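PDB 3FY6: integron cassette protein from Vibrio cholerae, which is of unknown function but is the product of a mobile integron gene cassette and forms a two-chain assembly with a novel fold. Local coordinates for residues N15-S18 with R23-T26; M36-S39 with T44-A47; D64-N67 with Y72-E75; K46-Y49 with P55-S58. One frame throughout, in Å; residues are numbered along the deposited sequence.

Interaction 1: residues N15-S18 with R23-T26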
loop_
_atom_site.group_PDB
_atom_site.type_symbol
_atom_site.label_atom_id
_atom_site.label_comp_id
_atom_site.label_asym_id
_atom_site.label_seq_id
_atom_site.Cartn_x
_atom_site.Cartn_y
_atom_site.Cartn_z
ATOM N N ASN A 15 -10.863 13.045 4.864
ATOM C CA ASN A 15 -9.921 14.078 4.453
ATOM C C ASN A 15 -8.535 13.498 4.187
ATOM O O ASN A 15 -7.808 13.144 5.119
ATOM C CB ASN A 15 -9.856 15.176 5.513
ATOM C CG ASN A 15 -11.243 15.643 5.952
ATOM O OD1 ASN A 15 -11.584 15.587 7.130
ATOM N ND2 ASN A 15 -12.048 16.079 4.997
ATOM N N ILE A 16 -8.178 13.396 2.914
ATOM C CA ILE A 16 -6.925 12.748 2.532
ATOM C C ILE A 16 -5.905 13.765 2.019
ATOM O O ILE A 16 -6.149 14.446 1.025
ATOM C CB ILE A 16 -7.165 11.690 1.434
ATOM C CG1 ILE A 16 -8.232 10.679 1.890
ATOM C CG2 ILE A 16 -5.850 10.993 1.058
ATOM C CD1 ILE A 16 -7.745 9.709 2.955
ATOM N N TYR A 17 -4.754 13.853 2.675
ATOM C CA TYR A 17 -3.759 14.843 2.271
ATOM C C TYR A 17 -3.104 14.486 0.945
ATOM O O TYR A 17 -2.621 13.369 0.764
ATOM C CB TYR A 17 -2.686 15.063 3.340
ATOM C CG TYR A 17 -1.748 16.169 2.929
ATOM C CD1 TYR A 17 -2.104 17.505 3.107
ATOM C CD2 TYR A 17 -0.536 15.886 2.304
ATOM C CE1 TYR A 17 -1.270 18.531 2.696
ATOM C CE2 TYR A 17 0.320 16.915 1.887
ATOM C CZ TYR A 17 -0.060 18.229 2.089
ATOM O OH TYR A 17 0.765 19.244 1.689
ATOM N N SER A 18 -3.082 15.448 0.028
ATOM C CA SER A 18 -2.509 15.260 -1.299
ATOM C C SER A 18 -1.355 16.221 -1.550
ATOM O O SER A 18 -1.558 17.432 -1.627
ATOM C CB SER A 18 -3.574 15.496 -2.373
ATOM O OG SER A 18 -2.961 15.726 -3.639
ATOM N N ARG A 23 -3.153 20.044 -0.066
ATOM C CA ARG A 23 -4.343 20.155 0.777
ATOM C C ARG A 23 -4.964 18.794 1.028
ATOM O O ARG A 23 -4.679 17.830 0.314
ATOM C CB ARG A 23 -5.404 21.043 0.105
ATOM C CG ARG A 23 -6.103 20.369 -1.080
ATOM C CD ARG A 23 -6.986 21.332 -1.875
ATOM N NE ARG A 23 -8.080 21.850 -1.056
ATOM C CZ ARG A 23 -9.263 21.258 -0.918
ATOM N NH1 ARG A 23 -9.519 20.119 -1.547
ATOM N NH2 ARG A 23 -10.195 21.805 -0.148
ATOM N N HIS A 24 -5.836 18.722 2.030
ATOM C CA HIS A 24 -6.634 17.518 2.238
ATOM C C HIS A 24 -7.768 17.481 1.221
ATOM O O HIS A 24 -8.618 18.378 1.192
ATOM C CB HIS A 24 -7.193 17.478 3.665
ATOM C CG HIS A 24 -6.151 17.198 4.701
ATOM N ND1 HIS A 24 -5.322 18.177 5.206
ATOM C CD2 HIS A 24 -5.782 16.044 5.307
ATOM C CE1 HIS A 24 -4.489 17.639 6.079
ATOM N NE2 HIS A 24 -4.747 16.346 6.160
ATOM N N GLU A 25 -7.762 16.459 0.372
ATOM C CA GLU A 25 -8.848 16.244 -0.577
ATOM C C GLU A 25 -9.991 15.482 0.100
ATOM O O GLU A 25 -9.762 14.575 0.908
ATOM C CB GLU A 25 -8.349 15.469 -1.791
ATOM C CG GLU A 25 -7.275 16.201 -2.589
ATOM C CD GLU A 25 -7.851 17.328 -3.432
ATOM O OE1 GLU A 25 -8.619 17.031 -4.367
ATOM O OE2 GLU A 25 -7.531 18.505 -3.170
ATOM N N THR A 26 -11.222 15.855 -0.226
ATOM C CA THR A 26 -12.383 15.228 0.391
ATOM C C THR A 26 -12.789 13.999 -0.410
ATOM O O THR A 26 -13.120 14.096 -1.587
ATOM C CB THR A 26 -13.577 16.211 0.494
ATOM O OG1 THR A 26 -13.181 17.383 1.222
ATOM C CG2 THR A 26 -14.768 15.549 1.198
HETATM O O HOH W 1 -11.068 17.523 2.884
#

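Interaction 2: residues M36-S39 with T44-A47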
loop_
_atom_site.group_PDB
_atom_site.type_symbol
_atom_site.label_atom_id
_atom_site.label_comp_id
_atom_site.label_asym_id
_atom_site.label_seq_id
_atom_site.Cartn_x
_atom_site.Cartn_y
_atom_site.Cartn_z
HETATM N N MSE A 36 -21.719 0.401 -1.960
HETATM C CA MSE A 36 -21.000 1.551 -1.423
HETATM C C MSE A 36 -20.340 2.293 -2.576
HETATM O O MSE A 36 -19.872 1.669 -3.526
HETATM C CB MSE A 36 -19.935 1.112 -0.412
HETATM C CG MSE A 36 -18.962 2.220 -0.008
HETATM SE SE MSE A 36 -17.455 1.544 1.066
HETATM C CE MSE A 36 -17.303 -0.183 0.269
ATOM N N GLU A 37 -20.313 3.619 -2.496
ATOM C CA GLU A 37 -19.586 4.419 -3.472
ATOM C C GLU A 37 -18.572 5.317 -2.791
ATOM O O GLU A 37 -18.769 5.746 -1.657
ATOM C CB GLU A 37 -20.538 5.248 -4.331
ATOM C CG GLU A 37 -21.474 4.407 -5.181
ATOM C CD GLU A 37 -22.267 5.232 -6.176
ATOM O OE1 GLU A 37 -22.351 6.470 -6.009
ATOM O OE2 GLU A 37 -22.807 4.634 -7.131
ATOM N N ILE A 38 -17.471 5.572 -3.488
ATOM C CA ILE A 38 -16.435 6.469 -2.999
ATOM C C ILE A 38 -16.145 7.470 -4.101
ATOM O O ILE A 38 -15.774 7.090 -5.222
ATOM C CB ILE A 38 -15.144 5.716 -2.650
ATOM C CG1 ILE A 38 -15.431 4.604 -1.634
ATOM C CG2 ILE A 38 -14.079 6.674 -2.120
ATOM C CD1 ILE A 38 -14.418 3.463 -1.689
ATOM N N SER A 39 -16.334 8.746 -3.782
ATOM C CA SER A 39 -16.150 9.815 -4.756
ATOM C C SER A 39 -15.020 10.751 -4.367
ATOM O O SER A 39 -14.847 11.095 -3.200
ATOM C CB SER A 39 -17.444 10.621 -4.909
ATOM O OG SER A 39 -18.448 9.848 -5.540
ATOM N N THR A 44 -16.013 8.472 -9.387
ATOM C CA THR A 44 -16.719 7.606 -8.456
ATOM C C THR A 44 -16.425 6.136 -8.751
ATOM O O THR A 44 -16.583 5.681 -9.884
ATOM C CB THR A 44 -18.250 7.821 -8.530
ATOM O OG1 THR A 44 -18.566 9.188 -8.235
ATOM C CG2 THR A 44 -18.965 6.916 -7.533
ATOM N N ILE A 45 -15.989 5.399 -7.733
ATOM C CA ILE A 45 -15.900 3.949 -7.835
ATOM C C ILE A 45 -16.979 3.320 -6.959
ATOM O O ILE A 45 -17.494 3.960 -6.034
ATOM C CB ILE A 45 -14.512 3.421 -7.445
ATOM C CG1 ILE A 45 -14.224 3.698 -5.969
ATOM C CG2 ILE A 45 -13.443 4.040 -8.344
ATOM C CD1 ILE A 45 -12.856 3.246 -5.520
ATOM N N LYS A 46 -17.333 2.077 -7.265
ATOM C CA LYS A 46 -18.484 1.454 -6.635
ATOM C C LYS A 46 -18.251 -0.002 -6.288
ATOM O O LYS A 46 -17.695 -0.754 -7.093
ATOM C CB LYS A 46 -19.703 1.560 -7.559
ATOM C CG LYS A 46 -20.944 0.881 -7.006
ATOM C CD LYS A 46 -22.192 1.304 -7.753
ATOM C CE LYS A 46 -23.388 0.499 -7.292
ATOM N NZ LYS A 46 -24.659 0.987 -7.898
ATOM N N ALA A 47 -18.690 -0.392 -5.093
ATOM C CA ALA A 47 -18.727 -1.798 -4.692
ATOM C C ALA A 47 -20.181 -2.216 -4.506
ATOM O O ALA A 47 -20.930 -1.567 -3.778
ATOM C CB ALA A 47 -17.951 -2.010 -3.391
HETATM O O HOH W 2 -25.006 3.625 -8.328
#

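Interaction 3: residues D64-N67 with Y72-E75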
loop_
_atom_site.group_PDB
_atom_site.type_symbol
_atom_site.label_atom_id
_atom_site.label_comp_id
_atom_site.label_asym_id
_atom_site.label_seq_id
_atom_site.Cartn_x
_atom_site.Cartn_y
_atom_site.Cartn_z
ATOM N N ASP A 64 -5.798 3.336 -7.060
ATOM C CA ASP A 64 -5.626 4.022 -8.340
ATOM C C ASP A 64 -6.023 5.493 -8.267
ATOM O O ASP A 64 -5.275 6.362 -8.708
ATOM C CB ASP A 64 -6.443 3.337 -9.445
ATOM C CG ASP A 64 -5.871 1.986 -9.852
ATOM O OD1 ASP A 64 -4.680 1.724 -9.567
ATOM O OD2 ASP A 64 -6.615 1.185 -10.460
ATOM N N ILE A 65 -7.205 5.780 -7.727
ATOM C CA ILE A 65 -7.667 7.172 -7.695
ATOM C C ILE A 65 -6.829 8.013 -6.736
ATOM O O ILE A 65 -6.546 9.176 -7.007
ATOM C CB ILE A 65 -9.202 7.321 -7.436
ATOM C CG1 ILE A 65 -9.585 6.901 -6.024
ATOM C CG2 ILE A 65 -10.001 6.506 -8.455
ATOM C CD1 ILE A 65 -11.100 6.778 -5.823
HETATM N N MSE A 66 -6.405 7.412 -5.629
HETATM C CA MSE A 66 -5.495 8.094 -4.721
HETATM C C MSE A 66 -4.105 8.346 -5.335
HETATM O O MSE A 66 -3.466 9.359 -5.026
HETATM C CB MSE A 66 -5.387 7.339 -3.398
HETATM C CG MSE A 66 -6.676 7.363 -2.588
HETATM SE SE MSE A 66 -6.346 6.694 -0.789
HETATM C CE MSE A 66 -8.148 6.848 -0.034
ATOM N N ASN A 67 -3.637 7.431 -6.190
ATOM C CA ASN A 67 -2.351 7.603 -6.860
ATOM C C ASN A 67 -2.410 8.879 -7.684
ATOM O O ASN A 67 -1.420 9.571 -7.855
ATOM C CB ASN A 67 -2.021 6.421 -7.792
ATOM C CG ASN A 67 -1.505 5.181 -7.046
ATOM O OD1 ASN A 67 -1.278 4.145 -7.660
ATOM N ND2 ASN A 67 -1.334 5.284 -5.729
ATOM N N TYR A 72 -0.053 7.245 -1.936
ATOM C CA TYR A 72 0.275 5.827 -2.085
ATOM C C TYR A 72 -0.105 5.091 -0.813
ATOM O O TYR A 72 0.717 4.916 0.083
ATOM C CB TYR A 72 1.773 5.676 -2.415
ATOM C CG TYR A 72 2.123 6.539 -3.602
ATOM C CD1 TYR A 72 1.944 6.067 -4.897
ATOM C CD2 TYR A 72 2.532 7.858 -3.434
ATOM C CE1 TYR A 72 2.213 6.869 -5.993
ATOM C CE2 TYR A 72 2.805 8.668 -4.522
ATOM C CZ TYR A 72 2.646 8.167 -5.799
ATOM O OH TYR A 72 2.913 8.966 -6.891
ATOM N N PRO A 73 -1.372 4.665 -0.732
ATOM C CA PRO A 73 -1.952 4.070 0.470
ATOM C C PRO A 73 -1.566 2.607 0.545
ATOM O O PRO A 73 -1.232 2.019 -0.479
ATOM C CB PRO A 73 -3.463 4.164 0.216
ATOM C CG PRO A 73 -3.617 4.463 -1.268
ATOM C CD PRO A 73 -2.259 4.508 -1.894
ATOM N N PRO A 74 -1.609 2.017 1.740
ATOM C CA PRO A 74 -1.366 0.573 1.819
ATOM C C PRO A 74 -2.346 -0.153 0.893
ATOM O O PRO A 74 -3.469 0.313 0.690
ATOM C CB PRO A 74 -1.661 0.254 3.280
ATOM C CG PRO A 74 -1.427 1.570 4.005
ATOM C CD PRO A 74 -1.888 2.618 3.057
ATOM N N GLU A 75 -1.921 -1.267 0.312
ATOM C CA GLU A 75 -2.744 -1.962 -0.675
ATOM C C GLU A 75 -4.061 -2.490 -0.079
ATOM O O GLU A 75 -5.061 -2.605 -0.781
ATOM C CB GLU A 75 -1.941 -3.093 -1.336
ATOM C CG GLU A 75 -2.783 -4.257 -1.868
ATOM C CD GLU A 75 -3.580 -3.903 -3.119
ATOM O OE1 GLU A 75 -3.100 -3.066 -3.915
ATOM O OE2 GLU A 75 -4.681 -4.470 -3.308
HETATM O O HOH W 3 1.246 9.186 -9.027
#

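Interaction 4: residues K46-Y49 with P55-S58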
loop_
_atom_site.group_PDB
_atom_site.type_symbol
_atom_site.label_atom_id
_atom_site.label_comp_id
_atom_site.label_asym_id
_atom_site.label_seq_id
_atom_site.Cartn_x
_atom_site.Cartn_y
_atom_site.Cartn_z
ATOM N N LYS A 46 -17.333 2.077 -7.265
ATOM C CA LYS A 46 -18.484 1.454 -6.635
ATOM C C LYS A 46 -18.251 -0.002 -6.288
ATOM O O LYS A 46 -17.695 -0.754 -7.093
ATOM C CB LYS A 46 -19.703 1.560 -7.559
ATOM C CG LYS A 46 -20.944 0.881 -7.006
ATOM C CD LYS A 46 -22.192 1.304 -7.753
ATOM C CE LYS A 46 -23.388 0.499 -7.292
ATOM N NZ LYS A 46 -24.659 0.987 -7.898
ATOM N N ALA A 47 -18.690 -0.392 -5.093
ATOM C CA ALA A 47 -18.727 -1.798 -4.692
ATOM C C ALA A 47 -20.181 -2.216 -4.506
ATOM O O ALA A 47 -20.930 -1.567 -3.778
ATOM C CB ALA A 47 -17.951 -2.010 -3.391
ATOM N N THR A 48 -20.582 -3.299 -5.161
ATOM C CA THR A 48 -21.960 -3.763 -5.073
ATOM C C THR A 48 -22.057 -5.046 -4.253
ATOM O O THR A 48 -21.304 -5.992 -4.475
ATOM C CB THR A 48 -22.569 -4.000 -6.469
ATOM O OG1 THR A 48 -21.701 -4.846 -7.228
ATOM C CG2 THR A 48 -22.719 -2.693 -7.205
ATOM N N TYR A 49 -22.983 -5.069 -3.302
ATOM C CA TYR A 49 -23.182 -6.247 -2.470
ATOM C C TYR A 49 -23.857 -7.365 -3.253
ATOM O O TYR A 49 -24.777 -7.116 -4.030
ATOM C CB TYR A 49 -24.037 -5.897 -1.256
ATOM C CG TYR A 49 -24.251 -7.065 -0.324
ATOM C CD1 TYR A 49 -23.336 -7.350 0.681
ATOM C CD2 TYR A 49 -25.362 -7.888 -0.454
ATOM C CE1 TYR A 49 -23.522 -8.418 1.535
ATOM C CE2 TYR A 49 -25.556 -8.960 0.393
ATOM C CZ TYR A 49 -24.632 -9.221 1.386
ATOM O OH TYR A 49 -24.821 -10.286 2.235
ATOM N N PRO A 55 -18.252 -8.685 -2.373
ATOM C CA PRO A 55 -18.734 -7.515 -3.110
ATOM C C PRO A 55 -18.034 -7.394 -4.456
ATOM O O PRO A 55 -16.859 -7.741 -4.570
ATOM C CB PRO A 55 -18.345 -6.351 -2.198
ATOM C CG PRO A 55 -18.371 -6.942 -0.826
ATOM C CD PRO A 55 -17.866 -8.353 -0.990
ATOM N N GLU A 56 -18.764 -6.927 -5.464
ATOM C CA GLU A 56 -18.195 -6.668 -6.782
ATOM C C GLU A 56 -17.640 -5.242 -6.843
ATOM O O GLU A 56 -18.395 -4.275 -6.776
ATOM C CB GLU A 56 -19.274 -6.850 -7.853
ATOM C CG GLU A 56 -18.736 -7.112 -9.253
ATOM C CD GLU A 56 -18.199 -8.524 -9.411
ATOM O OE1 GLU A 56 -18.733 -9.445 -8.751
ATOM O OE2 GLU A 56 -17.245 -8.714 -10.195
ATOM N N TRP A 57 -16.325 -5.108 -6.966
ATOM C CA TRP A 57 -15.703 -3.784 -7.025
ATOM C C TRP A 57 -15.407 -3.317 -8.443
ATOM O O TRP A 57 -15.185 -4.131 -9.338
ATOM C CB TRP A 57 -14.387 -3.781 -6.243
ATOM C CG TRP A 57 -14.541 -3.600 -4.768
ATOM C CD1 TRP A 57 -14.664 -4.580 -3.830
ATOM C CD2 TRP A 57 -14.558 -2.357 -4.062
ATOM N NE1 TRP A 57 -14.778 -4.022 -2.579
ATOM C CE2 TRP A 57 -14.707 -2.658 -2.694
ATOM C CE3 TRP A 57 -14.470 -1.016 -4.455
ATOM C CZ2 TRP A 57 -14.770 -1.668 -1.715
ATOM C CZ3 TRP A 57 -14.536 -0.036 -3.482
ATOM C CH2 TRP A 57 -14.679 -0.366 -2.129
ATOM N N SER A 58 -15.378 -2.000 -8.629
ATOM C CA SER A 58 -14.818 -1.393 -9.833
ATOM C C SER A 58 -13.399 -1.900 -10.019
ATOM O O SER A 58 -12.713 -2.186 -9.039
ATOM C CB SER A 58 -14.751 0.117 -9.657
ATOM O OG SER A 58 -14.001 0.428 -8.492
HETATM O O HOH W 4 -19.758 -2.295 -8.173
#

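Interaction 1: residues N15-S18 with R23-T26
N15-S18 and R23-T26 run antiparallel. Their short axes approach to 4.0 Å at 135°, so the pair is strongly twisted. N15 faces T26 and Y17 faces H24 in non-hydrogen-bonded pairs. I16 with E25 and S18 with R23 are the hydrogen-bonded ones. The bond from I16 N to E25 O is 2.8 Å and almost straight. E25 N returns one to I16 O, at 2.7 Å. S18 N then donates to R23 O. The last bond, R23 N to S18 O, is weak. The Y17 and H24 backbones come close, with CA to CA at 3.9 Å.

Their side chains share one face of the sheet with N15 and T26. The Y17 ring presents an edge to the imidazole face of H24 in a T-shaped pair, with centroids 5.3 Å apart. Y17 CB sits over an H24 face, off toward the rim, as a CH-pi contact. With Y17 CG anti to the backbone N (chi1 -175°), its ring also runs beside the R23 backbone. Nearby, N15 ND2 donates to a water at 2.7 Å. That water also meets H24 O and T26 OG1, and so links the N15 amide, the T26 hydroxyl and the H24 carbonyl.

On the other face, S18 CB touches E25 CG at 3.8 Å. E25 is bent back, and its OE2 forms a salt bridge with R23 NH1 within the strand. S18 OG is held by D69 O and W21 N. I16 reaches A106 and N110 of helix 95-114. This is a twisted beta hairpin, the first in a five-strand antiparallel meander.

Interaction 2: residues M36-S39 with T44-A47
S39 OG and T44 OG1 meet at 2.8 Å in a hydrogen bond across a non-hydrogen-bonded backbone pair. Either hydroxyl could be the donor. In both residues the oxygen lies anti to the carbonyl carbon, with chi1 -69° in S39 and -59° in T44. This brings the two oxygens together on one face of the sheet.

E37 and K46 share that face. The extended E37 side chain lies obliquely across K46, and E37 OE2 comes to 3.4 Å from K46 CD. The ammonium itself is not in direct contact: K46 NZ is 4.2 Å from E37 OE2. A water closes the gap, donating to E37 OE2 and accepting from K46 NZ. T44 CG2 lies against the other carboxylate oxygen, E37 OE1. K46 also forms a cation-pi contact with Y35.

The backbones are joined by two pairs of bonds. M36 N to A47 O and A47 N to M36 O are both 2.8 Å. I38 and I45 exchange similar bonds, with I38 N to I45 O at 3.0 Å.

The opposite face is apolar. I38 CB meets I45 CG1 at 4.0 Å, and their CD1 atoms also approach. CE of the selenomethionine M36 reaches A47 CB. W57, F81, W85, L62 and I65 pack against this side. The hairpin of strands 35-40 and 43-50 is thus two-sided. Its apolar side faces helices 62-67 and 77-89. Its polar side carries a hydroxyl pair and a charge pair that attracts through a bridging water and not through a direct salt bridge.

Interaction 3: residues D64-N67 with Y72-E75
M66 and P73 form the apolar centre of a helix-loop connection. Helix 62-67 ends nearby, and the chain passes through P73 and P74 before helix 77-89 begins. The two segments make no direct hydrogen bond.

The apolar contact is between M66 and P73. M66 is a selenomethionine with its chain extended beyond CG. This carries M66 SE to 3.6 Å from P73 CG. The selenium of M66 thus meets P73 from outside the ring, at its CG corner with CB next nearest. M66 CB also meets P73 CG at 4.0 Å. Both residues are buried. M66 also packs on Y27 and V71, and P73 on V109 of helix 95-114.

N67 and Y72 make an amide-aromatic contact. N67 ND2 approaches Y72 CD1 to 3.5 Å. The two side chains cross at about a right angle, and the amide and ring planes are 37° apart. N67 CG stands anti to the carbonyl carbon (chi1 -78°), which turns the amide toward the loop. There N67 ND2 donates to V71 O, so one N-H of the amide is used by the loop backbone. N67 ND2 also lies 4.0 Å from P73 CD.

Around the contact, the Y72 ring forms an edge-to-face pair with F126 and packs on I76 of the second subunit. E75 makes backbone hydrogen bonds to that subunit, so this loop is part of the dimer interface.

A water joins N67 and Y72 as well. It donates to N67 O at 2.9 Å and lies 2.7 Å from Y72 OH, so it links the end of the helix to the phenol oxygen.

Interaction 4: residues K46-Y49 with P55-S58
W57 turns one indole face to A47, whose CB sits over the centre of the ring system. A47 CB is 3.4 Å from the centroid of the six-membered ring and only 13° off its normal. This is a close CH-pi contact, with A47 CB also 3.4 Å from W57 CE2. The indole is further fixed at its NE1, which donates to Q82 OE1 of helix 77-89. I38 CD1 meets the indole rim at CH2, and M36 CE comes to CZ2 from the A47 side.

T48 and E56 lie on the other face of the sheet. T48 OG1 takes the crowded position between backbone N and carbonyl carbon (chi1 52°). T48 OG1 lies 3.2 Å from E56 CB.

T48 N to E56 O and E56 N to T48 O form a pair of backbone bonds, each 2.9 Å. S58 N adds a bond to K46 O at 3.0 Å, more bent at 140°. S58 OG itself bonds to E60 O. A water donates to E56 O at 2.8 Å, and weakly to K46 O.

The pairing joins strands 43-50 and 53-57 as the last beta hairpin of the antiparallel meander. Strand 53-57 is one of its two outermost strands within the chain.

Interactions 1, 2 and 4 lie along one antiparallel sheet, in the order of the chain. Interactions 1 and 4 are at its far sides, with centres 24 Å apart on opposite sides of the chain's centre. Interactions 2 and 4 are closest, at 8 Å between centres. They share K46 and A47, and M36 CE lies 3.5 Å from W57 CZ2. Interaction 3 is off the sheet but touches two of the others. I45 CD1 meets I65 CD1 at 4.0 Å, and I16 CD1 meets M66 CE at 4.2 Å. Helix 62-67 thus packs against the hairpins of interactions 1 and 2. Interaction 3 alone reaches the second subunit.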